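Local coordinates for major capsid protein (Paramecium bursaria Chlorella virus 1, PDB 5TIP), which self-assembles as trimers into the icosahedral capsid shell of a large chlorella virus and carries host-attached N-linked glycans, at residues V74-G79 with G141-F146; A88-Q93 with H107-F112; I250-N255 with L413-K418; K335-Q340 with Y351-A356. One frame throughout, in Å; residues are numbered along the deposited sequence.

Contact 1: V74-G79 with G141-F146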
# COMPACT_ATOMS: atom_id res chain seq x y z
N VAL A 74 20.95 8.88 18.78
CA VAL A 74 21.31 10.21 18.31
C VAL A 74 22.70 10.12 17.70
O VAL A 74 23.67 9.84 18.40
CB VAL A 74 21.26 11.25 19.43
CG1 VAL A 74 21.68 12.60 18.90
CG2 VAL A 74 19.87 11.32 20.04
N LEU A 75 22.79 10.35 16.39
CA LEU A 75 24.03 10.20 15.65
C LEU A 75 24.36 11.49 14.90
O LEU A 75 23.47 12.27 14.54
CB LEU A 75 23.95 9.04 14.64
CG LEU A 75 23.57 7.67 15.20
CD1 LEU A 75 23.49 6.65 14.08
CD2 LEU A 75 24.58 7.24 16.24
N THR A 76 25.65 11.70 14.69
CA THR A 76 26.16 12.81 13.88
C THR A 76 26.92 12.22 12.71
O THR A 76 27.87 11.45 12.90
CB THR A 76 27.06 13.73 14.71
OG1 THR A 76 26.29 14.33 15.76
CG2 THR A 76 27.64 14.83 13.84
N LYS A 77 26.52 12.58 11.49
CA LYS A 77 27.12 12.00 10.30
C LYS A 77 28.43 12.70 9.97
O LYS A 77 28.58 13.91 10.18
CB LYS A 77 26.16 12.07 9.11
CG LYS A 77 25.90 13.47 8.58
CD LYS A 77 24.60 13.53 7.79
CE LYS A 77 24.55 12.48 6.69
NZ LYS A 77 25.57 12.71 5.64
N GLY A 78 29.40 11.93 9.47
CA GLY A 78 30.70 12.44 9.11
C GLY A 78 30.97 12.55 7.63
O GLY A 78 32.13 12.82 7.25
N GLY A 79 29.97 12.36 6.78
CA GLY A 79 30.13 12.52 5.35
C GLY A 79 28.98 13.33 4.76
O GLY A 79 28.06 13.75 5.47
N GLY A 141 28.31 16.78 9.84
CA GLY A 141 27.95 17.40 11.09
C GLY A 141 26.46 17.46 11.38
O GLY A 141 26.08 18.01 12.42
N ALA A 142 25.65 16.91 10.49
CA ALA A 142 24.21 16.89 10.70
C ALA A 142 23.89 15.91 11.82
O ALA A 142 24.35 14.78 11.81
CB ALA A 142 23.50 16.49 9.42
N GLN A 143 23.11 16.36 12.79
CA GLN A 143 22.73 15.52 13.91
C GLN A 143 21.26 15.18 13.80
O GLN A 143 20.44 16.03 13.47
CB GLN A 143 22.99 16.22 15.25
CG GLN A 143 23.10 15.26 16.42
CD GLN A 143 23.11 15.98 17.76
OE1 GLN A 143 22.53 17.05 17.90
NE2 GLN A 143 23.77 15.39 18.74
N LYS A 144 20.92 13.93 14.07
CA LYS A 144 19.54 13.49 13.96
C LYS A 144 19.21 12.37 14.93
O LYS A 144 20.05 11.54 15.24
CB LYS A 144 19.27 13.03 12.52
CG LYS A 144 17.90 12.42 12.28
CD LYS A 144 17.72 12.03 10.82
CE LYS A 144 16.33 11.48 10.56
NZ LYS A 144 16.09 11.18 9.13
N ARG A 145 17.98 12.37 15.43
CA ARG A 145 17.53 11.32 16.33
C ARG A 145 16.89 10.21 15.52
O ARG A 145 16.05 10.46 14.65
CB ARG A 145 16.53 11.87 17.35
CG ARG A 145 16.00 10.81 18.31
CD ARG A 145 15.19 11.44 19.43
NE ARG A 145 15.97 12.43 20.16
CZ ARG A 145 16.66 12.17 21.26
NH1 ARG A 145 16.66 10.95 21.77
NH2 ARG A 145 17.34 13.14 21.86
N PHE A 146 17.28 8.97 15.81
CA PHE A 146 16.80 7.81 15.09
C PHE A 146 15.96 6.93 16.00
O PHE A 146 16.14 6.93 17.23
CB PHE A 146 17.96 7.00 14.52
CG PHE A 146 18.82 7.75 13.54
CD1 PHE A 146 18.44 7.86 12.21
CD2 PHE A 146 20.00 8.34 13.94
CE1 PHE A 146 19.22 8.55 11.30
CE2 PHE A 146 20.79 9.03 13.04
CZ PHE A 146 20.40 9.13 11.72
O HOH W 1 25.97 13.33 18.29
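Leu75 and Lys144 face each other as the antiparallel hydrogen-bonded pair of this contact: Leu75 N gives to Lys144 O, and Lys144 N returns a bond to Leu75 O at 3.1 Å. Two further backbone bonds carry the ladder past the ends of both strands: Lys77 N donates to Ala142 O, and Gly141 N to Lys77 O over 2.9 Å. Thr76 with Gln143 lies between these rungs and Val74 with Arg145 just beyond the Leu75-Lys144 pair; both are non-hydrogen-bonded pairs, where CA-H groups lean on carbonyl oxygens, as in the 3.4 Å approach of Gln143 CA to Leu75 O.

The strands 65-76 and 143-149 belong to the first of two successive jelly-roll domains, the double jelly roll of the hexon-like major capsid proteins, and here the pairing runs out toward a glycan, whose galactose touches Gly141.

Side-chain packing differs on the two faces of the sheet. On one, Leu75 CB meets the edge of the Phe146 ring, 3.5 Å from CE2, the two side chains crossing at about a right angle. On the other, methyls lie against polar groups: Val74 CG2 sits over the centre of the Arg145 guanidinium, 3.5 Å from CZ, and CG1, anti to the backbone N (chi1 178°), reaches Gln143 NE2.

A water joins Thr76 OG1, at 2.7 Å, to Gln143 NE2, for which it is the acceptor. Arg145 NE forms a salt bridge with Glu400 of the second subunit and NH1 one with Glu72, while Lys144 NZ is bound by the carbonyls of Asp133 and Arg130.

Contact 2: A88-Q93 with H107-F112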
# COMPACT_ATOMS: atom_id res chain seq x y z
N ALA A 88 21.52 3.74 11.73
CA ALA A 88 20.89 3.39 13.00
C ALA A 88 20.49 1.92 13.05
O ALA A 88 20.51 1.30 14.12
CB ALA A 88 19.68 4.27 13.25
N GLU A 89 20.11 1.35 11.90
CA GLU A 89 19.79 -0.07 11.85
C GLU A 89 21.05 -0.91 12.03
O GLU A 89 21.03 -1.91 12.76
CB GLU A 89 19.10 -0.39 10.52
CG GLU A 89 18.89 -1.86 10.25
CD GLU A 89 18.44 -2.12 8.83
OE1 GLU A 89 17.28 -1.80 8.51
OE2 GLU A 89 19.25 -2.63 8.03
N GLU A 90 22.15 -0.53 11.37
CA GLU A 90 23.39 -1.27 11.53
C GLU A 90 23.95 -1.13 12.94
O GLU A 90 24.57 -2.07 13.46
CB GLU A 90 24.43 -0.80 10.51
CG GLU A 90 25.74 -1.56 10.59
CD GLU A 90 26.80 -1.01 9.65
OE1 GLU A 90 26.56 0.05 9.03
OE2 GLU A 90 27.87 -1.64 9.54
N LEU A 91 23.76 0.03 13.57
CA LEU A 91 24.31 0.25 14.91
C LEU A 91 23.77 -0.77 15.90
O LEU A 91 24.49 -1.22 16.80
CB LEU A 91 23.98 1.67 15.38
CG LEU A 91 24.57 2.10 16.72
CD1 LEU A 91 26.09 2.02 16.68
CD2 LEU A 91 24.12 3.50 17.08
N LEU A 92 22.50 -1.17 15.74
CA LEU A 92 21.90 -2.21 16.56
C LEU A 92 22.32 -3.56 15.97
O LEU A 92 21.58 -4.21 15.23
CB LEU A 92 20.39 -2.06 16.60
CG LEU A 92 19.68 -2.63 17.82
CD1 LEU A 92 20.20 -1.95 19.07
CD2 LEU A 92 18.17 -2.45 17.70
N GLN A 93 23.54 -3.98 16.32
CA GLN A 93 24.14 -5.15 15.68
C GLN A 93 23.33 -6.41 15.99
O GLN A 93 23.06 -7.22 15.09
CB GLN A 93 25.59 -5.32 16.13
CG GLN A 93 26.26 -6.56 15.57
CD GLN A 93 27.74 -6.60 15.85
OE1 GLN A 93 28.51 -5.82 15.30
NE2 GLN A 93 28.16 -7.51 16.72
N HIS A 107 17.74 -11.32 17.40
CA HIS A 107 17.77 -10.76 16.07
C HIS A 107 19.12 -10.10 15.80
O HIS A 107 19.89 -9.83 16.72
CB HIS A 107 16.64 -9.75 15.88
CG HIS A 107 15.27 -10.36 15.94
ND1 HIS A 107 14.12 -9.61 15.88
CD2 HIS A 107 14.88 -11.65 16.07
CE1 HIS A 107 13.07 -10.41 15.96
NE2 HIS A 107 13.50 -11.65 16.08
N TYR A 108 19.39 -9.86 14.52
CA TYR A 108 20.65 -9.27 14.08
C TYR A 108 20.35 -8.14 13.10
O TYR A 108 19.27 -8.09 12.50
CB TYR A 108 21.56 -10.32 13.43
CG TYR A 108 21.73 -11.57 14.26
CD1 TYR A 108 20.82 -12.62 14.18
CD2 TYR A 108 22.79 -11.70 15.15
CE1 TYR A 108 20.96 -13.76 14.94
CE2 TYR A 108 22.94 -12.84 15.92
CZ TYR A 108 22.02 -13.87 15.81
OH TYR A 108 22.16 -15.01 16.57
N ASN A 109 21.32 -7.23 12.93
CA ASN A 109 21.09 -6.09 12.05
C ASN A 109 20.88 -6.52 10.61
O ASN A 109 20.11 -5.89 9.88
CB ASN A 109 22.24 -5.09 12.15
CG ASN A 109 23.59 -5.71 11.86
OD1 ASN A 109 23.69 -6.89 11.56
ND2 ASN A 109 24.64 -4.89 11.93
N ASP A 110 21.55 -7.60 10.17
CA ASP A 110 21.33 -8.08 8.81
C ASP A 110 19.95 -8.68 8.66
O ASP A 110 19.39 -8.69 7.55
CB ASP A 110 22.41 -9.09 8.42
CG ASP A 110 22.31 -9.50 6.96
OD1 ASP A 110 22.59 -8.67 6.08
OD2 ASP A 110 21.95 -10.67 6.69
N TRP A 111 19.37 -9.20 9.75
CA TRP A 111 17.97 -9.62 9.68
C TRP A 111 17.04 -8.43 9.56
O TRP A 111 16.08 -8.46 8.79
CB TRP A 111 17.60 -10.45 10.91
CG TRP A 111 16.12 -10.66 11.00
CD1 TRP A 111 15.29 -10.18 11.96
CD2 TRP A 111 15.30 -11.38 10.07
NE1 TRP A 111 13.99 -10.57 11.70
CE2 TRP A 111 13.98 -11.30 10.54
CE3 TRP A 111 15.56 -12.08 8.89
CZ2 TRP A 111 12.91 -11.91 9.87
CZ3 TRP A 111 14.50 -12.67 8.23
CH2 TRP A 111 13.20 -12.58 8.72
N PHE A 112 17.34 -7.37 10.26
CA PHE A 112 16.58 -6.16 10.16
C PHE A 112 16.65 -5.71 8.70
O PHE A 112 15.65 -5.31 8.17
CB PHE A 112 17.12 -5.10 11.13
CG PHE A 112 16.58 -5.20 12.50
CD1 PHE A 112 16.51 -6.37 13.14
CD2 PHE A 112 16.09 -4.10 13.13
CE1 PHE A 112 16.00 -6.47 14.38
CE2 PHE A 112 15.54 -4.19 14.40
CZ PHE A 112 15.50 -5.40 15.02
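Asn109 points its side chain into the turn where helix 87-91 gives way to strand 92-99, and does so from the first turn of helix 109-119, which follows the partner strand 102-108. The contact thus closes the open end of a beta hairpin in the N-terminal jelly roll, where each strand is joined to a helix. Tyr108 holds the N-cap position of helix 109-119, and Leu92 is the centre of an inverse gamma turn.

The Asn109 amide lies alongside the Glu90 side chain, both pointing the same way, with the carboxylate and amide planes 50° apart. Its CG is placed between the backbone N and carbonyl carbon (chi1 56°), which lets ND2 reach back to the carbonyl of Glu90, 3.2 Å from ND2 to O. That oxygen receives the bond in its carbonyl plane, on a lone pair. Asn109 CB meanwhile rests against two more backbone oxygens, Leu92 O at 3.3 Å and Glu89 O at 3.5 Å.

Glu89 and Phe112 cross at a slant, CG of the one 3.8 Å from CB of the other, with carboxylate and ring planes 70° apart. The carboxylate is held by a salt bridge to Arg113 and by the hydroxyls of Tyr271 and Tyr128, which probably offset the cost of burying a charge here.

The backbone of Asn109 supplies the second bond: its N gives to Gln93 O at 2.8 Å, approaching from above the carbonyl plane, and Tyr108 CA touches the same oxygen at 3.3 Å.

Contact 3: I250-N255 with L413-K418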
# COMPACT_ATOMS: atom_id res chain seq x y z
N ILE A 250 24.51 -26.40 0.88
CA ILE A 250 24.58 -25.92 2.25
C ILE A 250 23.62 -26.75 3.09
O ILE A 250 22.40 -26.75 2.85
CB ILE A 250 24.25 -24.42 2.35
CG1 ILE A 250 25.38 -23.57 1.76
CG2 ILE A 250 23.99 -24.03 3.79
CD1 ILE A 250 25.31 -23.39 0.26
N ARG A 251 24.16 -27.47 4.07
CA ARG A 251 23.35 -28.27 4.97
C ARG A 251 22.63 -27.33 5.93
O ARG A 251 23.27 -26.66 6.75
CB ARG A 251 24.23 -29.27 5.73
CG ARG A 251 23.51 -30.20 6.68
CD ARG A 251 22.68 -31.24 5.94
NE ARG A 251 22.05 -32.19 6.85
CZ ARG A 251 22.61 -33.33 7.25
NH1 ARG A 251 23.81 -33.67 6.82
NH2 ARG A 251 21.96 -34.14 8.08
N LEU A 252 21.31 -27.27 5.84
CA LEU A 252 20.54 -26.40 6.71
C LEU A 252 20.41 -27.03 8.09
O LEU A 252 20.29 -28.25 8.22
CB LEU A 252 19.15 -26.12 6.12
CG LEU A 252 19.09 -25.48 4.73
CD1 LEU A 252 17.65 -25.27 4.29
CD2 LEU A 252 19.85 -24.16 4.71
N ASN A 253 20.40 -26.17 9.07
CA ASN A 253 20.28 -26.60 10.40
C ASN A 253 19.20 -25.81 11.13
O ASN A 253 19.47 -25.01 11.96
CB ASN A 253 21.67 -26.56 11.05
CG ASN A 253 21.65 -26.81 12.50
OD1 ASN A 253 20.83 -27.50 13.00
ND2 ASN A 253 22.56 -26.26 13.18
N PHE A 254 17.98 -26.07 10.75
CA PHE A 254 16.80 -25.43 11.31
C PHE A 254 15.93 -26.48 12.01
O PHE A 254 16.10 -27.68 11.82
CB PHE A 254 16.00 -24.72 10.22
CG PHE A 254 16.78 -23.64 9.51
CD1 PHE A 254 17.57 -22.76 10.21
CD2 PHE A 254 16.74 -23.54 8.13
CE1 PHE A 254 18.29 -21.78 9.56
CE2 PHE A 254 17.45 -22.57 7.47
CZ PHE A 254 18.23 -21.68 8.18
N ASN A 255 14.99 -25.99 12.82
CA ASN A 255 14.06 -26.86 13.54
C ASN A 255 12.70 -26.18 13.58
O ASN A 255 12.53 -25.05 13.10
CB ASN A 255 14.56 -27.18 14.96
CG ASN A 255 15.85 -27.97 14.96
OD1 ASN A 255 16.91 -27.46 15.33
ND2 ASN A 255 15.77 -29.23 14.56
N LEU A 413 27.01 -15.87 3.03
CA LEU A 413 25.66 -16.37 2.77
C LEU A 413 24.92 -16.44 4.10
O LEU A 413 25.26 -17.27 4.96
CB LEU A 413 25.70 -17.73 2.08
CG LEU A 413 24.39 -18.50 2.00
CD1 LEU A 413 23.34 -17.71 1.24
CD2 LEU A 413 24.59 -19.86 1.35
N ASN A 414 23.91 -15.59 4.27
CA ASN A 414 23.09 -15.56 5.47
C ASN A 414 21.75 -16.20 5.17
O ASN A 414 21.01 -15.72 4.30
CB ASN A 414 22.90 -14.13 5.96
CG ASN A 414 24.21 -13.41 6.20
OD1 ASN A 414 24.88 -13.62 7.21
ND2 ASN A 414 24.58 -12.54 5.26
N ILE A 415 21.43 -17.29 5.87
CA ILE A 415 20.18 -18.01 5.68
C ILE A 415 19.36 -17.86 6.95
O ILE A 415 19.83 -18.19 8.05
CB ILE A 415 20.42 -19.49 5.34
CG1 ILE A 415 21.37 -19.62 4.15
CG2 ILE A 415 19.11 -20.19 5.05
CD1 ILE A 415 21.75 -21.04 3.82
N TYR A 416 18.13 -17.37 6.80
CA TYR A 416 17.23 -17.15 7.92
C TYR A 416 16.02 -18.06 7.82
O TYR A 416 15.58 -18.42 6.72
CB TYR A 416 16.78 -15.68 7.98
CG TYR A 416 17.91 -14.71 8.14
CD1 TYR A 416 18.46 -14.45 9.39
CD2 TYR A 416 18.45 -14.05 7.04
CE1 TYR A 416 19.51 -13.56 9.54
CE2 TYR A 416 19.50 -13.16 7.18
CZ TYR A 416 20.02 -12.92 8.44
OH TYR A 416 21.06 -12.03 8.58
N ALA A 417 15.48 -18.43 8.98
CA ALA A 417 14.26 -19.22 9.05
C ALA A 417 13.37 -18.65 10.14
O ALA A 417 13.84 -18.36 11.25
CB ALA A 417 14.58 -20.69 9.34
N LYS A 418 12.09 -18.50 9.83
CA LYS A 418 11.10 -18.01 10.78
C LYS A 418 10.22 -19.19 11.15
O LYS A 418 9.55 -19.77 10.30
CB LYS A 418 10.26 -16.88 10.18
CG LYS A 418 9.71 -15.90 11.21
CD LYS A 418 10.83 -15.21 11.97
CE LYS A 418 10.45 -13.80 12.38
NZ LYS A 418 9.12 -13.73 13.03
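The chain from Ile250 to Phe254 and that from Leu413 to Ala417 run in nearly the same direction, 25° apart end to end, with nearest CA atoms separated by 9.6 Å at Ile250 and Leu413 but 7.1 Å at Phe254 and Ala417. Side chains therefore fill the gap between two sheets of the C-terminal jelly roll, strand 247-251 belonging to one and strand 412-426 to the other.

At the wider end Ile250 and Leu413 reach toward each other tip to tip, CD1 to CD2 at 3.8 Å. Ile415 occupies the middle with both branches in use. Its CD1 touches Ile250 CG2 and Leu252 CD2, while CG2, anti to the backbone N, meets the edge of the Phe254 ring at CZ, 3.6 Å away. Where the chains draw closest, the methyl of Ala417 stands over the centre of that ring in a CH-pi contact, CB 3.6 Å from the centroid and 6° off the normal.

Leu378 and Leu380 of strand 376-387 and Leu261 of strand 257-266 extend the same core. With side chains that are all hydrocarbon meeting across it, and no polar bond between the two segments, the join probably draws its stability from close packing and the burial of apolar surface.

Contact 4: K335-Q340 with Y351-A356; sequences KVQPYQ and YLYSFA
Helix 330-341 packs on strand 350-354 of the C-terminal jelly roll, the two local axes 7.5 Å apart at their closest and inclined at 50°, and a single glutamine does most of the joining. Gln337 points from the helix toward the strand. Its CG is anti to its own carbonyl carbon and the chain bends at chi2, carrying the amide along the strand from Leu352 to Ser354.

On the way, Gln337 CB and CG both lie against the backbone oxygen of Leu352, with Gln337 CG 3.3 Å from Leu352 O. The amide then crosses the Tyr353 ring obliquely, the two planes 38° apart, with NE2 3.7 Å from CD1. At its end, OE1 accepts the backbone N-H of Ser354, N to OE1 3.1 Å. The donor stands above the carbonyl plane, well off a lone pair, though the N-H...O angle is fairly straight at 162°.

NE2 has polar partners of its own: it donates to the hydroxyl of Tyr332 and to a water that also lies within hydrogen-bonding distance of Ser354 O and probably donates to it. Both ends of the buried amide are thereby engaged, which probably settles which end is oxygen and which nitrogen.

The next helical residue, Pro338, marks a kink, its N having no bond to the preceding turn, and its ring reaches the strand loosely, CG 4.4 Å from Leu352 CD2. Where the strand gives way to loop, Ser354 OG donates to Ala356 O at 2.6 Å.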
# COMPACT_ATOMS: atom_id res chain seq x y z
N LYS A 335 11.51 -12.36 -7.24
CA LYS A 335 10.34 -11.70 -7.81
C LYS A 335 9.04 -12.47 -7.58
O LYS A 335 8.06 -11.89 -7.12
CB LYS A 335 10.56 -11.50 -9.31
CG LYS A 335 11.69 -10.56 -9.66
CD LYS A 335 11.83 -10.42 -11.16
CE LYS A 335 12.93 -9.45 -11.52
NZ LYS A 335 13.51 -9.77 -12.85
N VAL A 336 9.02 -13.77 -7.89
CA VAL A 336 7.77 -14.51 -7.95
C VAL A 336 7.32 -14.94 -6.57
O VAL A 336 6.15 -14.79 -6.20
CB VAL A 336 7.90 -15.70 -8.90
CG1 VAL A 336 6.59 -16.46 -8.99
CG2 VAL A 336 8.34 -15.23 -10.26
N GLN A 337 8.23 -15.53 -5.79
CA GLN A 337 7.89 -15.90 -4.42
C GLN A 337 7.39 -14.71 -3.61
O GLN A 337 6.38 -14.87 -2.89
CB GLN A 337 9.08 -16.59 -3.75
CG GLN A 337 9.23 -18.05 -4.10
CD GLN A 337 8.26 -18.93 -3.34
OE1 GLN A 337 7.90 -18.63 -2.20
NE2 GLN A 337 7.83 -20.02 -3.96
N PRO A 338 8.02 -13.53 -3.66
CA PRO A 338 7.40 -12.38 -2.97
C PRO A 338 6.10 -11.93 -3.62
O PRO A 338 5.18 -11.51 -2.90
CB PRO A 338 8.49 -11.31 -3.06
CG PRO A 338 9.76 -12.06 -3.24
CD PRO A 338 9.38 -13.22 -4.11
N TYR A 339 5.99 -11.99 -4.95
CA TYR A 339 4.75 -11.59 -5.60
C TYR A 339 3.58 -12.46 -5.16
O TYR A 339 2.47 -11.96 -4.93
CB TYR A 339 4.90 -11.64 -7.12
CG TYR A 339 3.61 -11.35 -7.88
CD1 TYR A 339 3.24 -10.05 -8.19
CD2 TYR A 339 2.77 -12.39 -8.27
CE1 TYR A 339 2.07 -9.79 -8.88
CE2 TYR A 339 1.60 -12.13 -8.96
CZ TYR A 339 1.25 -10.83 -9.26
OH TYR A 339 0.08 -10.57 -9.94
N GLN A 340 3.81 -13.77 -5.02
CA GLN A 340 2.73 -14.70 -4.73
C GLN A 340 2.33 -14.71 -3.26
O GLN A 340 1.20 -15.12 -2.95
CB GLN A 340 3.13 -16.12 -5.15
CG GLN A 340 3.21 -16.31 -6.66
CD GLN A 340 3.62 -17.72 -7.04
OE1 GLN A 340 4.22 -18.44 -6.24
NE2 GLN A 340 3.31 -18.11 -8.27
N TYR A 351 16.35 -13.31 -1.30
CA TYR A 351 15.58 -14.43 -1.83
C TYR A 351 14.68 -15.00 -0.75
O TYR A 351 14.98 -14.91 0.45
CB TYR A 351 16.50 -15.51 -2.39
CG TYR A 351 17.53 -14.98 -3.37
CD1 TYR A 351 17.23 -14.86 -4.72
CD2 TYR A 351 18.79 -14.59 -2.93
CE1 TYR A 351 18.17 -14.37 -5.61
CE2 TYR A 351 19.73 -14.10 -3.82
CZ TYR A 351 19.41 -14.00 -5.15
OH TYR A 351 20.34 -13.51 -6.04
N LEU A 352 13.58 -15.61 -1.18
CA LEU A 352 12.56 -16.13 -0.28
C LEU A 352 12.00 -17.42 -0.84
O LEU A 352 11.79 -17.55 -2.05
CB LEU A 352 11.43 -15.11 -0.09
CG LEU A 352 10.15 -15.59 0.62
CD1 LEU A 352 10.36 -15.66 2.12
CD2 LEU A 352 8.98 -14.68 0.27
N TYR A 353 11.76 -18.39 0.05
CA TYR A 353 10.90 -19.53 -0.25
C TYR A 353 9.94 -19.71 0.91
O TYR A 353 10.37 -19.95 2.04
CB TYR A 353 11.70 -20.81 -0.49
CG TYR A 353 10.81 -21.96 -0.91
CD1 TYR A 353 10.31 -22.04 -2.20
CD2 TYR A 353 10.44 -22.95 -0.00
CE1 TYR A 353 9.49 -23.07 -2.59
CE2 TYR A 353 9.61 -23.99 -0.38
CZ TYR A 353 9.14 -24.04 -1.68
OH TYR A 353 8.32 -25.08 -2.06
N SER A 354 8.65 -19.60 0.63
CA SER A 354 7.62 -19.62 1.66
C SER A 354 6.95 -20.99 1.70
O SER A 354 6.54 -21.52 0.67
CB SER A 354 6.58 -18.53 1.41
OG SER A 354 5.56 -18.58 2.39
N PHE A 355 6.85 -21.55 2.90
CA PHE A 355 6.00 -22.71 3.13
C PHE A 355 4.58 -22.31 3.51
O PHE A 355 3.72 -23.18 3.64
CB PHE A 355 6.58 -23.60 4.24
CG PHE A 355 8.02 -23.96 4.03
CD1 PHE A 355 8.38 -24.92 3.11
CD2 PHE A 355 9.02 -23.34 4.77
CE1 PHE A 355 9.71 -25.25 2.92
CE2 PHE A 355 10.34 -23.67 4.59
CZ PHE A 355 10.69 -24.63 3.66
N ALA A 356 4.33 -21.01 3.68
CA ALA A 356 3.06 -20.49 4.13
C ALA A 356 2.39 -19.71 3.01
O ALA A 356 3.05 -19.16 2.13
CB ALA A 356 3.23 -19.57 5.35
O HOH W 2 5.79 -21.27 -2.06

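The four contacts sample both jelly rolls, contacts 1 and 2 in the N-terminal one and contacts 3 and 4 in the C-terminal one. Contact 2 is nested within the chain loop closed by contact 1, and the two touch, Phe146 CB lying 3.5 Å from Ala88 CB. Between the jelly rolls, contacts 2 and 3 meet through a probable hydrogen bond between Asp110 OD2 and Tyr416 OH, 2.5 Å apart. Contact 4 is likewise nested inside contact 3; both reach the same sheet, but the two contacts do not touch, their nearest atoms being about 7 Å apart. Contacts 1 and 4 lie about 36 Å apart between centres, yet Lys144 of one subunit packs on Lys335 of another. Glycan borders contact 1, whereas the Glu90 side chain of contact 2 is about 13 Å from a galactose.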